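Local structure of adenosine deaminase (4GXW) at residues V74-V79 with T300-L305. The protein is a zinc-dependent amidohydrolase of the adenosine and AMP deaminase family that probably deaminates a purine such as adenosine or adenine. Residues are numbered along the deposited sequence; the frame is centred on the assembly and turned at random.
Sequences VGVLHV and TDDPTL. With ZN (zinc ion), chain C.
L305 turns its CG anti to its own carbonyl carbon (chi1 -60°), with CD1 continuing extended (chi2 179°), which lays that methyl against V76 and V79; V79 answers with CG1 anti to the backbone N (chi1 -180°). This is the mouth of the TIM-type barrel of an adenosine deaminase family amidohydrolase, where the start of helix 77-87 meets the turn that follows strand 295-298. L305 and V79 meet tip to tip, CD1 of L305 lying 3.8 Å from CG1 of V79, with CD2 of L305 a little farther from the same methyl. V76, at the N-cap position of its helix, runs across the leucine instead: its CB sits 3.8 Å from L305 CD1, and its CG1 rests near L305 CB. One leucine methyl thus rests in the corner formed by the two valines, which lie three residues apart, joined by the backbone hydrogen bond from V79 N to V76 O (2.9 Å). Y67 and F66 of helix 62-67 add to this apolar patch, touching L305 and V79 respectively.

On the side nearer the metal, the side chains of V76 and D302 run antiparallel alongside one another, with V76 CG2 3.9 Å from D302 OD2, a van der Waals touch without a hydrogen bond. D302 also packs on H37, a zinc ligand, and so links the valine contact to the metal site through a second-shell carboxylate. The neighbouring D301 joins H35, H37 and H216 around the zinc, with OD1 at 2.2 Å from the metal. Its other oxygen, OD2, accepts a hydrogen bond of 2.6 Å from the water bound to the zinc.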
# COMPACT_ATOMS: atom_id res chain seq x y z
N VAL A 74 14.34 8.96 -6.04
CA VAL A 74 14.28 7.90 -7.03
C VAL A 74 13.33 6.81 -6.54
O VAL A 74 13.11 6.66 -5.33
CB VAL A 74 15.67 7.29 -7.29
CG1 VAL A 74 16.60 8.32 -7.91
CG2 VAL A 74 16.26 6.74 -6.00
N GLY A 75 12.76 6.06 -7.47
CA GLY A 75 11.91 4.95 -7.11
C GLY A 75 12.72 3.86 -6.43
O GLY A 75 13.92 3.74 -6.67
N VAL A 76 12.06 3.07 -5.60
CA VAL A 76 12.75 2.09 -4.76
C VAL A 76 12.63 0.67 -5.30
O VAL A 76 12.95 -0.29 -4.60
CB VAL A 76 12.21 2.14 -3.32
CG1 VAL A 76 12.30 3.55 -2.76
CG2 VAL A 76 10.77 1.65 -3.29
N LEU A 77 12.20 0.53 -6.55
CA LEU A 77 12.02 -0.80 -7.14
C LEU A 77 13.33 -1.60 -7.13
O LEU A 77 13.31 -2.82 -6.95
CB LEU A 77 11.45 -0.69 -8.55
CG LEU A 77 10.07 -0.01 -8.62
CD1 LEU A 77 9.52 -0.03 -10.03
CD2 LEU A 77 9.09 -0.67 -7.67
N HIS A 78 14.45 -0.90 -7.26
CA HIS A 78 15.77 -1.55 -7.25
C HIS A 78 16.10 -2.18 -5.90
O HIS A 78 16.84 -3.17 -5.83
CB HIS A 78 16.87 -0.59 -7.68
CG HIS A 78 17.06 0.57 -6.74
ND1 HIS A 78 18.20 0.72 -5.98
CD2 HIS A 78 16.26 1.61 -6.44
CE1 HIS A 78 18.09 1.82 -5.25
NE2 HIS A 78 16.93 2.38 -5.51
N VAL A 79 15.55 -1.63 -4.82
CA VAL A 79 15.77 -2.20 -3.50
C VAL A 79 15.01 -3.52 -3.38
O VAL A 79 15.54 -4.51 -2.87
CB VAL A 79 15.33 -1.25 -2.37
CG1 VAL A 79 15.58 -1.88 -1.00
CG2 VAL A 79 16.05 0.09 -2.49
N THR A 300 0.81 3.61 2.97
CA THR A 300 2.25 3.85 3.02
C THR A 300 3.04 3.37 1.79
O THR A 300 4.09 3.94 1.48
CB THR A 300 2.92 3.28 4.30
OG1 THR A 300 2.76 1.86 4.35
CG2 THR A 300 2.33 3.92 5.57
N ASP A 301 2.55 2.31 1.13
CA ASP A 301 3.20 1.70 -0.07
C ASP A 301 4.51 0.98 0.27
O ASP A 301 4.57 -0.25 0.21
CB ASP A 301 3.40 2.75 -1.19
CG ASP A 301 3.43 2.16 -2.62
OD1 ASP A 301 3.21 0.95 -2.90
OD2 ASP A 301 3.66 2.98 -3.54
N ASP A 302 5.54 1.74 0.63
CA ASP A 302 6.84 1.17 1.01
C ASP A 302 7.29 1.89 2.27
O ASP A 302 8.15 2.78 2.21
CB ASP A 302 7.88 1.36 -0.11
CG ASP A 302 7.43 0.79 -1.43
OD1 ASP A 302 7.48 -0.44 -1.60
OD2 ASP A 302 7.03 1.58 -2.32
N PRO A 303 6.69 1.54 3.42
CA PRO A 303 6.84 2.37 4.63
C PRO A 303 8.28 2.58 5.08
O PRO A 303 8.63 3.69 5.47
CB PRO A 303 6.02 1.62 5.69
CG PRO A 303 5.88 0.23 5.14
CD PRO A 303 5.79 0.40 3.67
N THR A 304 9.12 1.56 5.03
CA THR A 304 10.47 1.75 5.55
C THR A 304 11.39 2.43 4.55
O THR A 304 12.37 3.07 4.94
CB THR A 304 11.10 0.44 6.02
OG1 THR A 304 11.13 -0.48 4.93
CG2 THR A 304 10.32 -0.14 7.19
N LEU A 305 11.08 2.31 3.26
CA LEU A 305 11.89 2.94 2.22
C LEU A 305 11.44 4.38 1.93
O LEU A 305 12.26 5.23 1.59
CB LEU A 305 11.86 2.11 0.94
CG LEU A 305 12.39 0.69 1.08
CD1 LEU A 305 12.30 -0.07 -0.23
CD2 LEU A 305 13.82 0.68 1.59
ZN ZN C . 2.52 0.09 -4.76
O HOH W 1 3.22 1.64 -5.76